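Local coordinates for flagellar basal body protein (Helicobacter pylori, PDB 5NPY), which probably helps to build the flagellar hook, the flexible joint that passes torque from the rotary motor to the filament, at residues 155-160 and 183-188; 473-478 and 494-499; 248-253 and 260-265; 240-245 and 326-331; 397-402 and 416-421. All coordinates share one frame; numbering follows the deposited sequence.

Contact 1 of 5, residues 155-160 and 183-188; sequences GTLNST and LTYQPV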
# COMPACT_ATOMS: atom_id res chain seq x y z
N GLY A 155 4.18 -30.20 -1.81
CA GLY A 155 4.59 -29.79 -0.48
C GLY A 155 4.76 -28.29 -0.31
O GLY A 155 5.50 -27.86 0.58
N THR A 156 4.11 -27.49 -1.15
CA THR A 156 4.16 -26.04 -1.04
C THR A 156 2.75 -25.48 -1.20
O THR A 156 1.98 -25.94 -2.05
CB THR A 156 5.07 -25.38 -2.10
OG1 THR A 156 4.44 -25.43 -3.39
CG2 THR A 156 6.44 -26.06 -2.19
N LEU A 157 2.43 -24.49 -0.39
CA LEU A 157 1.17 -23.78 -0.54
C LEU A 157 1.35 -22.67 -1.57
O LEU A 157 2.40 -22.01 -1.62
CB LEU A 157 0.70 -23.21 0.80
CG LEU A 157 -0.67 -22.52 0.81
CD1 LEU A 157 -1.32 -22.61 2.18
CD2 LEU A 157 -0.59 -21.05 0.39
N ASN A 158 0.32 -22.48 -2.40
CA ASN A 158 0.29 -21.44 -3.41
C ASN A 158 -0.80 -20.45 -3.05
O ASN A 158 -1.99 -20.81 -3.04
CB ASN A 158 0.08 -22.03 -4.81
CG ASN A 158 1.30 -22.79 -5.31
OD1 ASN A 158 2.16 -23.17 -4.52
ND2 ASN A 158 1.38 -23.01 -6.61
N SER A 159 -0.39 -19.22 -2.75
CA SER A 159 -1.28 -18.20 -2.22
C SER A 159 -2.47 -17.92 -3.13
O SER A 159 -2.37 -17.97 -4.36
CB SER A 159 -0.49 -16.90 -2.03
OG SER A 159 -1.15 -16.01 -1.15
N THR A 160 -3.61 -17.60 -2.51
CA THR A 160 -4.76 -17.06 -3.22
C THR A 160 -5.33 -15.90 -2.41
O THR A 160 -4.91 -15.64 -1.28
CB THR A 160 -5.85 -18.11 -3.46
OG1 THR A 160 -6.25 -18.70 -2.22
CG2 THR A 160 -5.37 -19.20 -4.41
N LEU A 183 5.40 -28.75 4.62
CA LEU A 183 4.79 -27.77 3.73
C LEU A 183 5.56 -26.46 3.84
O LEU A 183 5.61 -25.86 4.92
CB LEU A 183 3.31 -27.56 4.06
CG LEU A 183 2.30 -28.15 3.08
CD1 LEU A 183 2.13 -27.25 1.87
CD2 LEU A 183 2.74 -29.51 2.64
N THR A 184 6.16 -26.02 2.74
CA THR A 184 6.71 -24.68 2.65
C THR A 184 5.70 -23.76 1.98
O THR A 184 4.73 -24.20 1.37
CB THR A 184 8.04 -24.66 1.89
OG1 THR A 184 7.88 -25.22 0.57
CG2 THR A 184 9.13 -25.43 2.67
N TYR A 185 5.94 -22.46 2.13
CA TYR A 185 5.15 -21.43 1.48
C TYR A 185 5.98 -20.83 0.35
O TYR A 185 7.03 -20.23 0.62
CB TYR A 185 4.76 -20.33 2.47
CG TYR A 185 3.82 -19.32 1.89
CD1 TYR A 185 2.45 -19.46 2.05
CD2 TYR A 185 4.29 -18.23 1.19
CE1 TYR A 185 1.58 -18.54 1.52
CE2 TYR A 185 3.43 -17.30 0.65
CZ TYR A 185 2.07 -17.47 0.82
OH TYR A 185 1.19 -16.56 0.31
N GLN A 186 5.54 -20.99 -0.89
CA GLN A 186 6.33 -20.48 -1.99
C GLN A 186 6.27 -18.95 -1.97
O GLN A 186 5.19 -18.37 -1.78
CB GLN A 186 5.88 -21.01 -3.35
CG GLN A 186 6.20 -22.50 -3.61
CD GLN A 186 7.69 -22.84 -3.69
OE1 GLN A 186 8.53 -22.19 -3.06
NE2 GLN A 186 8.01 -23.88 -4.44
N PRO A 187 7.41 -18.27 -2.12
CA PRO A 187 7.37 -16.81 -2.21
C PRO A 187 6.72 -16.38 -3.52
O PRO A 187 6.53 -17.17 -4.45
CB PRO A 187 8.85 -16.41 -2.15
CG PRO A 187 9.59 -17.63 -2.61
CD PRO A 187 8.79 -18.79 -2.11
N VAL A 188 6.32 -15.11 -3.54
CA VAL A 188 5.65 -14.50 -4.68
C VAL A 188 6.39 -13.22 -5.08
O VAL A 188 6.74 -12.41 -4.22
CB VAL A 188 4.16 -14.19 -4.39
CG1 VAL A 188 3.46 -13.66 -5.64
CG2 VAL A 188 3.46 -15.41 -3.86

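Contact 2 of 5, residues 473-478 and 494-499; sequences GKPRGI and FSNGVV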
# COMPACT_ATOMS: atom_id res chain seq x y z
N GLY A 473 3.34 -9.42 -3.49
CA GLY A 473 4.54 -10.22 -3.25
C GLY A 473 4.55 -10.80 -1.84
O GLY A 473 3.99 -10.22 -0.91
N LYS A 474 5.19 -11.97 -1.70
CA LYS A 474 5.19 -12.74 -0.45
C LYS A 474 6.58 -13.32 -0.23
O LYS A 474 7.24 -13.72 -1.20
CB LYS A 474 4.17 -13.90 -0.44
CG LYS A 474 2.75 -13.56 -0.84
CD LYS A 474 1.88 -13.21 0.34
CE LYS A 474 0.71 -12.33 -0.09
NZ LYS A 474 1.11 -10.89 -0.30
N PRO A 475 7.05 -13.38 1.01
CA PRO A 475 8.34 -14.02 1.29
C PRO A 475 8.21 -15.51 1.57
O PRO A 475 7.14 -16.04 1.88
CB PRO A 475 8.82 -13.27 2.54
CG PRO A 475 7.55 -12.86 3.24
CD PRO A 475 6.51 -12.64 2.17
N ARG A 476 9.35 -16.19 1.44
CA ARG A 476 9.48 -17.59 1.82
C ARG A 476 8.97 -17.81 3.25
O ARG A 476 9.09 -16.94 4.12
CB ARG A 476 10.95 -18.00 1.68
CG ARG A 476 11.22 -19.49 1.53
CD ARG A 476 11.49 -19.88 0.08
NE ARG A 476 11.04 -21.25 -0.19
CZ ARG A 476 11.18 -21.88 -1.36
NH1 ARG A 476 11.78 -21.28 -2.38
NH2 ARG A 476 10.73 -23.13 -1.50
N GLY A 477 8.35 -18.97 3.49
CA GLY A 477 7.94 -19.32 4.83
C GLY A 477 7.99 -20.82 5.08
O GLY A 477 7.91 -21.63 4.14
N ILE A 478 8.12 -21.18 6.35
CA ILE A 478 8.03 -22.57 6.79
C ILE A 478 6.70 -22.76 7.49
O ILE A 478 6.14 -21.81 8.05
CB ILE A 478 9.19 -22.98 7.73
CG1 ILE A 478 9.16 -22.14 9.02
CG2 ILE A 478 10.52 -22.84 7.02
CD1 ILE A 478 9.21 -22.91 10.31
N PHE A 494 2.28 -19.95 8.72
CA PHE A 494 3.66 -20.10 8.29
C PHE A 494 4.53 -19.08 9.01
O PHE A 494 4.05 -18.19 9.71
CB PHE A 494 3.78 -19.97 6.77
CG PHE A 494 3.16 -21.10 6.02
CD1 PHE A 494 3.95 -22.10 5.47
CD2 PHE A 494 1.77 -21.19 5.88
CE1 PHE A 494 3.38 -23.15 4.78
CE2 PHE A 494 1.19 -22.24 5.20
CZ PHE A 494 1.99 -23.22 4.64
N SER A 495 5.85 -19.23 8.83
CA SER A 495 6.80 -18.35 9.52
C SER A 495 6.68 -16.91 9.06
O SER A 495 6.92 -15.99 9.86
CB SER A 495 8.21 -18.85 9.29
OG SER A 495 8.34 -19.35 7.97
N ASN A 496 6.33 -16.67 7.81
CA ASN A 496 6.20 -15.30 7.35
C ASN A 496 4.95 -14.62 7.87
O ASN A 496 4.63 -13.50 7.45
CB ASN A 496 6.23 -15.26 5.82
CG ASN A 496 5.22 -16.20 5.19
OD1 ASN A 496 4.29 -16.65 5.85
ND2 ASN A 496 5.42 -16.52 3.90
N GLY A 497 4.20 -15.24 8.78
CA GLY A 497 3.02 -14.60 9.31
C GLY A 497 1.81 -14.66 8.41
O GLY A 497 0.88 -13.88 8.61
N VAL A 498 1.80 -15.56 7.43
CA VAL A 498 0.65 -15.75 6.55
C VAL A 498 -0.17 -16.91 7.07
O VAL A 498 0.37 -17.98 7.40
CB VAL A 498 1.08 -16.00 5.10
CG1 VAL A 498 -0.13 -16.12 4.24
CG2 VAL A 498 1.96 -14.87 4.61
N VAL A 499 -1.48 -16.71 7.15
CA VAL A 499 -2.45 -17.72 7.56
C VAL A 499 -3.51 -17.79 6.48
O VAL A 499 -4.30 -16.85 6.31
CB VAL A 499 -3.07 -17.39 8.93
CG1 VAL A 499 -4.22 -18.33 9.22
CG2 VAL A 499 -2.01 -17.46 10.02

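Contact 3 of 5, residues 248-253 and 260-265; sequences LNVSIQ and EDFVFT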
# COMPACT_ATOMS: atom_id res chain seq x y z
N LEU A 248 4.32 42.29 -0.64
CA LEU A 248 5.74 42.60 -0.73
C LEU A 248 5.87 44.02 -1.25
O LEU A 248 5.47 44.30 -2.38
CB LEU A 248 6.47 41.65 -1.68
CG LEU A 248 7.15 40.39 -1.18
CD1 LEU A 248 7.72 39.64 -2.38
CD2 LEU A 248 8.26 40.69 -0.24
N ASN A 249 6.42 44.92 -0.43
CA ASN A 249 6.66 46.30 -0.82
C ASN A 249 8.11 46.46 -1.26
O ASN A 249 9.03 46.18 -0.48
CB ASN A 249 6.35 47.26 0.32
CG ASN A 249 5.11 46.87 1.09
OD1 ASN A 249 5.19 46.08 2.03
ND2 ASN A 249 3.97 47.40 0.69
N VAL A 250 8.31 46.91 -2.49
CA VAL A 250 9.64 47.12 -3.04
C VAL A 250 9.72 48.55 -3.54
O VAL A 250 8.76 49.07 -4.13
CB VAL A 250 9.93 46.11 -4.17
CG1 VAL A 250 8.77 46.06 -5.15
CG2 VAL A 250 11.25 46.43 -4.87
N SER A 251 10.85 49.20 -3.28
CA SER A 251 11.10 50.57 -3.70
C SER A 251 12.47 50.68 -4.34
O SER A 251 13.39 49.92 -4.01
CB SER A 251 11.03 51.56 -2.51
OG SER A 251 9.94 51.29 -1.66
N ILE A 252 12.60 51.63 -5.27
CA ILE A 252 13.88 52.02 -5.86
C ILE A 252 14.01 53.53 -5.72
O ILE A 252 13.03 54.25 -5.52
CB ILE A 252 14.00 51.62 -7.34
CG1 ILE A 252 13.52 50.19 -7.54
CG2 ILE A 252 15.45 51.72 -7.79
CD1 ILE A 252 14.48 49.15 -6.99
N GLN A 253 15.25 54.02 -5.82
CA GLN A 253 15.50 55.46 -5.87
C GLN A 253 15.97 55.88 -7.26
O GLN A 253 16.92 55.31 -7.80
CB GLN A 253 16.54 55.86 -4.83
CG GLN A 253 15.97 56.60 -3.63
CD GLN A 253 16.96 57.58 -3.03
OE1 GLN A 253 18.17 57.43 -3.18
NE2 GLN A 253 16.44 58.59 -2.34
N GLU A 260 10.66 55.51 -5.58
CA GLU A 260 9.60 54.88 -6.36
C GLU A 260 9.13 53.58 -5.72
O GLU A 260 9.93 52.67 -5.49
CB GLU A 260 10.08 54.61 -7.79
CG GLU A 260 8.98 54.13 -8.70
CD GLU A 260 9.47 53.88 -10.10
OE1 GLU A 260 8.65 53.54 -10.98
OE2 GLU A 260 10.69 54.03 -10.32
N ASP A 261 7.83 53.47 -5.43
CA ASP A 261 7.27 52.33 -4.71
C ASP A 261 6.51 51.38 -5.63
O ASP A 261 5.93 51.80 -6.63
CB ASP A 261 6.32 52.79 -3.60
CG ASP A 261 6.99 53.71 -2.58
OD1 ASP A 261 6.30 54.63 -2.10
OD2 ASP A 261 8.18 53.50 -2.25
N PHE A 262 6.51 50.10 -5.26
CA PHE A 262 5.78 49.04 -5.95
C PHE A 262 5.22 48.06 -4.92
O PHE A 262 5.86 47.78 -3.90
CB PHE A 262 6.65 48.22 -6.91
CG PHE A 262 7.37 49.04 -7.94
CD1 PHE A 262 6.81 49.24 -9.19
CD2 PHE A 262 8.62 49.57 -7.66
CE1 PHE A 262 7.47 49.98 -10.13
CE2 PHE A 262 9.28 50.30 -8.61
CZ PHE A 262 8.71 50.52 -9.84
N VAL A 263 4.05 47.51 -5.20
CA VAL A 263 3.47 46.46 -4.37
C VAL A 263 3.27 45.22 -5.23
O VAL A 263 2.58 45.27 -6.26
CB VAL A 263 2.15 46.90 -3.72
CG1 VAL A 263 1.56 45.74 -2.93
CG2 VAL A 263 2.39 48.09 -2.80
N PHE A 264 3.87 44.12 -4.80
CA PHE A 264 3.58 42.79 -5.32
C PHE A 264 2.76 42.04 -4.28
O PHE A 264 2.92 42.27 -3.07
CB PHE A 264 4.87 42.03 -5.62
CG PHE A 264 5.85 42.77 -6.49
CD1 PHE A 264 5.45 43.82 -7.29
CD2 PHE A 264 7.17 42.38 -6.52
CE1 PHE A 264 6.35 44.49 -8.10
CE2 PHE A 264 8.10 43.04 -7.34
CZ PHE A 264 7.68 44.09 -8.13
N THR A 265 1.88 41.15 -4.75
CA THR A 265 0.95 40.44 -3.88
C THR A 265 0.93 38.96 -4.23
O THR A 265 0.78 38.60 -5.40
CB THR A 265 -0.47 41.01 -4.01
OG1 THR A 265 -0.51 42.37 -3.57
CG2 THR A 265 -1.46 40.18 -3.21

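Contact 4 of 5, residues 240-245 and 326-331; sequences IDAITN and GGIADK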
# COMPACT_ATOMS: atom_id res chain seq x y z
N ILE A 240 7.11 29.87 4.97
CA ILE A 240 7.10 31.24 4.46
C ILE A 240 5.71 31.87 4.65
O ILE A 240 5.59 33.08 4.88
CB ILE A 240 7.54 31.27 2.99
CG1 ILE A 240 8.96 30.71 2.87
CG2 ILE A 240 7.44 32.68 2.43
CD1 ILE A 240 9.99 31.52 3.63
N ASP A 241 4.66 31.05 4.55
CA ASP A 241 3.30 31.45 4.90
C ASP A 241 2.84 32.65 4.06
O ASP A 241 2.18 33.57 4.56
CB ASP A 241 3.17 31.73 6.41
CG ASP A 241 1.72 31.86 6.87
OD1 ASP A 241 1.53 32.34 8.00
OD2 ASP A 241 0.76 31.50 6.12
N ALA A 242 3.17 32.61 2.76
CA ALA A 242 2.69 33.62 1.82
C ALA A 242 1.18 33.81 1.90
O ALA A 242 0.68 34.90 1.62
CB ALA A 242 3.06 33.23 0.39
N ILE A 243 0.45 32.76 2.28
CA ILE A 243 -1.00 32.81 2.24
C ILE A 243 -1.53 33.90 3.16
O ILE A 243 -2.43 34.66 2.79
CB ILE A 243 -1.60 31.44 2.60
CG1 ILE A 243 -1.28 30.44 1.50
CG2 ILE A 243 -3.11 31.55 2.79
CD1 ILE A 243 -2.00 30.74 0.24
N THR A 244 -0.98 34.02 4.35
CA THR A 244 -1.52 35.03 5.24
C THR A 244 -0.71 36.33 5.25
O THR A 244 -1.22 37.33 5.76
CB THR A 244 -1.68 34.46 6.66
OG1 THR A 244 -0.57 33.63 6.99
CG2 THR A 244 -2.93 33.62 6.72
N ASN A 245 0.49 36.37 4.65
CA ASN A 245 1.25 37.62 4.45
C ASN A 245 1.60 37.77 2.97
O ASN A 245 2.73 37.50 2.57
CB ASN A 245 2.51 37.64 5.32
CG ASN A 245 2.22 37.36 6.77
OD1 ASN A 245 1.54 38.13 7.45
ND2 ASN A 245 2.75 36.26 7.27
N GLY A 326 7.93 43.26 4.01
CA GLY A 326 6.76 42.44 4.03
C GLY A 326 7.08 41.14 4.74
O GLY A 326 8.21 40.87 5.06
N GLY A 327 6.05 40.36 4.99
CA GLY A 327 6.19 39.08 5.63
C GLY A 327 7.11 38.09 4.94
O GLY A 327 7.85 37.41 5.57
N ILE A 328 7.03 38.02 3.64
CA ILE A 328 7.84 37.11 2.87
C ILE A 328 9.30 37.48 2.91
O ILE A 328 10.13 36.64 2.94
CB ILE A 328 7.34 36.99 1.45
CG1 ILE A 328 5.97 36.36 1.45
CG2 ILE A 328 8.28 36.16 0.65
CD1 ILE A 328 5.04 36.90 0.41
N ALA A 329 9.56 38.76 2.92
CA ALA A 329 10.88 39.29 3.02
C ALA A 329 11.46 39.02 4.39
O ALA A 329 12.55 38.56 4.50
CB ALA A 329 10.85 40.76 2.75
N ASP A 330 10.68 39.26 5.43
CA ASP A 330 11.10 39.02 6.79
C ASP A 330 11.49 37.56 6.93
O ASP A 330 12.50 37.25 7.43
CB ASP A 330 9.99 39.30 7.82
CG ASP A 330 9.63 40.78 7.98
OD1 ASP A 330 10.36 41.67 7.57
OD2 ASP A 330 8.57 41.06 8.55
N LYS A 331 10.65 36.66 6.47
CA LYS A 331 10.86 35.24 6.53
C LYS A 331 12.09 34.74 5.83
O LYS A 331 12.72 33.86 6.30
CB LYS A 331 9.67 34.54 5.94
CG LYS A 331 8.47 34.51 6.82
CD LYS A 331 8.72 33.66 7.99
CE LYS A 331 7.58 33.78 8.95
NZ LYS A 331 8.11 33.68 10.31
O HOH W 1 4.91 39.32 2.25

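Contact 5 of 5, residues 397-402 and 416-421; sequences TWEVKS and PTWEIV. With 144 (tris-hydroxymethyl-methyl-ammonium), chain B.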
# COMPACT_ATOMS: atom_id res chain seq x y z
N THR A 397 0.40 20.11 -4.92
CA THR A 397 1.12 19.05 -5.63
C THR A 397 2.44 18.78 -4.94
O THR A 397 3.08 19.68 -4.38
CB THR A 397 1.40 19.37 -7.15
OG1 THR A 397 2.31 20.47 -7.28
CG2 THR A 397 0.12 19.67 -7.88
N TRP A 398 2.86 17.53 -5.04
CA TRP A 398 4.18 17.07 -4.65
C TRP A 398 4.79 16.35 -5.85
O TRP A 398 4.07 15.70 -6.61
CB TRP A 398 4.12 16.10 -3.45
CG TRP A 398 3.51 16.68 -2.22
CD1 TRP A 398 2.26 17.20 -2.08
CD2 TRP A 398 4.12 16.76 -0.91
NE1 TRP A 398 2.05 17.59 -0.77
CE2 TRP A 398 3.18 17.34 -0.04
CE3 TRP A 398 5.37 16.39 -0.40
CZ2 TRP A 398 3.45 17.59 1.30
CZ3 TRP A 398 5.64 16.62 0.93
CH2 TRP A 398 4.68 17.21 1.77
N GLU A 399 6.11 16.46 -6.01
CA GLU A 399 6.84 15.62 -6.97
C GLU A 399 7.54 14.49 -6.23
O GLU A 399 8.32 14.74 -5.30
CB GLU A 399 7.86 16.42 -7.78
CG GLU A 399 7.23 17.54 -8.56
CD GLU A 399 8.09 18.01 -9.71
OE1 GLU A 399 8.91 17.21 -10.21
OE2 GLU A 399 7.93 19.18 -10.11
N VAL A 400 7.29 13.26 -6.70
CA VAL A 400 7.72 12.04 -6.02
C VAL A 400 8.80 11.31 -6.83
O VAL A 400 8.61 11.00 -8.01
CB VAL A 400 6.52 11.11 -5.77
CG1 VAL A 400 6.96 9.88 -5.00
CG2 VAL A 400 5.29 11.89 -5.11
N LYS A 401 9.90 10.98 -6.17
CA LYS A 401 11.06 10.30 -6.74
C LYS A 401 11.09 8.89 -6.17
O LYS A 401 11.33 8.72 -4.97
CB LYS A 401 12.32 11.09 -6.38
CG LYS A 401 13.66 10.36 -6.42
CD LYS A 401 14.76 11.22 -5.78
CE LYS A 401 16.11 10.94 -6.42
NZ LYS A 401 17.11 12.00 -6.12
N SER A 402 10.82 7.87 -7.00
CA SER A 402 10.71 6.49 -6.52
C SER A 402 11.75 5.56 -7.15
O SER A 402 12.06 5.67 -8.35
CB SER A 402 9.31 5.93 -6.77
OG SER A 402 8.28 6.75 -6.25
N PRO A 416 15.98 6.43 -10.48
CA PRO A 416 14.71 6.95 -9.94
C PRO A 416 13.70 7.24 -11.04
O PRO A 416 14.05 7.67 -12.14
CB PRO A 416 15.12 8.22 -9.19
CG PRO A 416 16.52 8.55 -9.69
CD PRO A 416 17.14 7.22 -10.04
N THR A 417 12.42 6.99 -10.72
CA THR A 417 11.28 7.33 -11.56
C THR A 417 10.48 8.46 -10.91
O THR A 417 10.00 8.32 -9.77
CB THR A 417 10.37 6.12 -11.78
OG1 THR A 417 11.14 5.00 -12.25
CG2 THR A 417 9.27 6.46 -12.80
N TRP A 418 10.31 9.56 -11.64
CA TRP A 418 9.64 10.75 -11.12
C TRP A 418 8.18 10.77 -11.55
O TRP A 418 7.84 10.43 -12.69
CB TRP A 418 10.33 12.04 -11.58
CG TRP A 418 11.64 12.27 -10.90
CD1 TRP A 418 12.83 11.77 -11.27
CD2 TRP A 418 11.88 13.03 -9.69
NE1 TRP A 418 13.81 12.17 -10.40
CE2 TRP A 418 13.25 12.93 -9.42
CE3 TRP A 418 11.07 13.78 -8.84
CZ2 TRP A 418 13.85 13.57 -8.32
CZ3 TRP A 418 11.66 14.41 -7.74
CH2 TRP A 418 13.04 14.30 -7.50
N GLU A 419 7.31 11.16 -10.62
CA GLU A 419 5.88 11.22 -10.86
C GLU A 419 5.36 12.45 -10.12
O GLU A 419 5.84 12.78 -9.03
CB GLU A 419 5.22 9.93 -10.37
CG GLU A 419 3.79 9.75 -10.76
CD GLU A 419 3.63 9.71 -12.27
OE1 GLU A 419 4.39 8.96 -12.93
OE2 GLU A 419 2.77 10.46 -12.78
N ILE A 420 4.41 13.16 -10.73
CA ILE A 420 3.84 14.35 -10.10
C ILE A 420 2.47 13.99 -9.55
O ILE A 420 1.65 13.36 -10.23
CB ILE A 420 3.74 15.53 -11.08
CG1 ILE A 420 5.14 15.91 -11.59
CG2 ILE A 420 3.12 16.74 -10.38
CD1 ILE A 420 5.13 16.99 -12.65
N VAL A 421 2.23 14.38 -8.30
CA VAL A 421 1.07 13.98 -7.52
C VAL A 421 0.29 15.22 -7.10
O VAL A 421 0.90 16.23 -6.74
CB VAL A 421 1.57 13.18 -6.30
CG1 VAL A 421 0.64 13.27 -5.17
CG2 VAL A 421 1.86 11.77 -6.67
C1 144 B . 3.65 21.88 -12.17
N 144 B . 4.41 21.70 -10.93
C2 144 B . 5.43 22.74 -10.83
O2 144 B . 6.58 22.48 -11.60
C3 144 B . 5.05 20.39 -10.92
O3 144 B . 5.40 20.03 -9.60
C4 144 B . 3.58 21.79 -9.72
O4 144 B . 2.21 22.10 -9.85
O HOH W 2 7.53 8.30 -8.28
O HOH W 3 12.62 3.58 -10.61

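Contact 1 of 5, residues 155-160 and 183-188
Thr156 and Thr184 stand together on one side of a short pair of parallel strands, while Leu157 and Tyr185 meet on the other. The backbone sets this arrangement: Gly155 O accepts from Thr184 N at 2.9 Å and Thr184 O accepts from Leu157 N at 2.9 Å, the staggered ladder of parallel strands. A third bond, Gln186 N to Leu157 O, is weak.

On the threonine side the two side chains cross at a slant, with Thr156 CG2 3.2 Å from Thr184 OG1. Thr156 OG1, set between its backbone N and carbonyl carbon (chi1 73°), bonds to Lys153 O, which leaves the methyl to face Thr184. Gln186, just past strand 184-185, folds over the same side. With CG beside its backbone N (chi1 -71°), it lays CG 3.4 Å from Thr156 CB, and the bend at chi2 carries NE2 back toward Thr156 CG2.

On the opposite face, Leu157 extends CD2 to the Tyr185 ring, 3.5 Å from CE1, approaching obliquely. Leu183 turns its end inward, CD2 lying 3.6 Å from Gly155 CA and CD1 against the peptide leading to Leu157. Gly155 has a positive phi, which favours glycine, and its bare CA accepts the leucine methyl closely.

Tyrosine suits its place because its ring joins this apolar side while its hydroxyl reaches polar company: Tyr185 OH lies 2.8 Å from Ser159 OG. Glu500 hydrogen-bonds Ser159 OG and, weakly, Tyr185 OH. Two hydroxyls therefore gather at one carboxylate, which would probably favour its charged form at the edge of an otherwise apolar patch.

Contact 2 of 5, residues 473-478 and 494-499
Ile478 and Ser495 exchange a pair of bonds, and Asn496 reaches across to Pro475; together Ile478, Asn496 and Ser495 bury the greatest areas here. Ser495 OG accepts from Ile478 N in a nearly straight bond, modelled at 2.5 Å, shorter than usual and so doubtful in its exact length, while Ser495 N gives to Ile478 O at 2.7 Å, lying in the carbonyl plane. Serine suits the place because its small side chain can turn back onto the neighbouring strand: OG sits between its own backbone N and carbonyl carbon (chi1 37°). The packing is tight, with Ile478 CG1 only 3.4 Å from Ser495 CB.

Asn496 uses both ends of its amide. ND2 donates to Pro475 O at 2.7 Å; that oxygen lies in the amide plane, although the donor is tilted 35° from the carbonyl plane. OD1 accepts from Val498 N at 3.1 Å, forming an Asx turn. These two bonds fix the amide's rotation, and CB rests against Pro475 CG at 3.8 Å. Gly477, without a side chain, allows Asn496 and Ser495 this close approach, and Gly497, last in the type I turn from Phe494, has a positive phi that suits glycine.

That turn links strand 489-494 to strand 499-509. Strand 477-484 pairs antiparallel with strand 489-494 and, on another edge, with strand 184-185, whose Tyr185 meets the Phe494 ring edge-to-face; the loop ahead of strand 477-484 bonds through Lys474 to Val188.

Contact 3 of 5, residues 248-253 and 260-265
Leu248 faces Phe264 and Val250 faces Phe262 as hydrogen-bonded pairs of an antiparallel hairpin, the two strands running 156° apart. Leu248 N bonds to Phe264 O at 2.8 Å and Phe264 N returns a bond to Leu248 O. In the next hydrogen-bonded pair Val250 N gives to Phe262 O at 3.0 Å, while the reverse bond, Phe262 N to Val250 O, is short at 2.7 Å but bent.

Apolar contacts gather on the side of these same residues. Val250 CG1, held between the backbone N and carbonyl carbon (chi1 49°), serves two phenylalanines. It lies over one face of the Phe264 ring in a CH-pi contact, 4.0 Å from the centroid and displaced toward the rim, and it touches Phe262 CB at 3.5 Å. A beta-branched valine suits this place, since its CG1 sits close to the strand, where the Phe264 ring can lie over it and Phe262 CB can pack beside it. Ile252 CG1 extends the row to Phe262 CE2. Leu282 and Leu285 of helix 279-289 pack against Leu248 and Phe264 respectively.

Polar contact belongs to the other side, where Ser251 OG donates to Asp261 OD2 at 2.9 Å. The hydroxyl arrives on the anti side, 25° out of the carboxylate plane.

The hairpin is thus amphipathic: aromatic and branched carbons make up most of its helix-facing side, with Glu260 at the outer end, whereas the Ser251–Asp261 bond ties the strands in a more open setting, where Asp261 is probably ionised.

Contact 4 of 5, residues 240-245 and 326-331
Ile240 and Ile328 touch through their CG2 methyls at 4.0 Å, the side chains crossing at about a right angle. Each has CG2 opposite its backbone N across the CA–CB bond (chi1 -60° for Ile240, -65° for Ile328), so these branches face each other while the longer arms diverge. The arm of Ile240 brings CD1 to Lys331 CB at 3.8 Å; that of Ile328 carries its own CD1 to Ala242 CB at 4.2 Å, and to 3.2 Å from Asn245 O. Alanine fits under this methyl because it is short.

Lys331 CG lies against Ile240 O; beyond it the chain bends at chi2 and slides past Ile240 in the opposite direction, its amine making a long, weak ion pair with Glu238. Isoleucine methyls, the Ala242 methyl and lysine methylenes together form the apolar surface between loop and helix. At the helix start, Asn245 CB meets Gly327 CA at 4.0 Å, glycine permitting this close approach. A water accepts from Ile328 N at 2.8 Å and donates to Asn245 O at 2.9 Å, satisfying an amide of the first helical turn.

Gly326 is the N-cap of helix 327-332, which follows strand 320-325. Residues 240-245 lead into strand 247-252, the antiparallel neighbour of strand 320-325, so loop and helix meet beyond one end of that pair.

Contact 5 of 5, residues 397-402 and 416-421
Trp398 pairs with Val421, Val400 with Glu419 and Ser402 with Thr417, each by two backbone bonds, in a hairpin whose strands run 160° apart.

Lys401 and Trp418 dominate one side. Lys401 stretches out over the indole: its CB lies 3.4 Å from the centroid of the six-membered ring, nearly on the ring normal (9° off), a close CH-pi contact, and CD continues to within 3.6 Å of CZ2. Lysine suits this site because its methylenes can cover an aromatic face while its amine travels on; Pro416 CB flanks the chain, 3.8 Å from Lys401 CG. Arg223 makes a cation-pi contact with the same tryptophan.

Further along this side, Glu399 and Ile420 lie side by side at the bound tris-hydroxymethyl-methyl-ammonium. Glu399 OE2 accepts from ligand O3 at 2.7 Å, and Ile420 CD1 touches ligand C3 at 3.8 Å. Thr397 OG1 takes a weak bond from ligand O4 and a further one with Thr380.

The other side buries Val400 CG2 against Val421 CG2, 3.8 Å apart. Near its end one water bridges Ser402 OG and Thr417 O, and Ser402 OG also bonds to Ser375.

Chemically, the hairpin offers the ligand a carboxylate, a hydroxyl and a methyl. The negative charge of Glu399 would probably also favour the ligand's ammonium centre, without implying a natural role for this small molecule.

In the fold
The five contacts are strung along an elongated chain. Contact 1, within the D1 domain, comes first; contact 4 then opens and closes around contact 3, contact 5 follows, and contact 2 comes last. Yet contacts 1 and 2 lie only about 8 Å apart between centres, joined where strands 184-185 and 477-484 pair, so the chain returns to this region after building the distal parts. Contacts 3 and 4, about 15 Å apart between centres, occupy the far end, touching through Leu248 and Ile328; the centres of contacts 1 and 3 are about 70 Å apart. Contact 5 lies between these groups, its centre about 35 Å from that of contact 1 and 27 Å from that of contact 4, consistent with the multi-domain build of hook proteins.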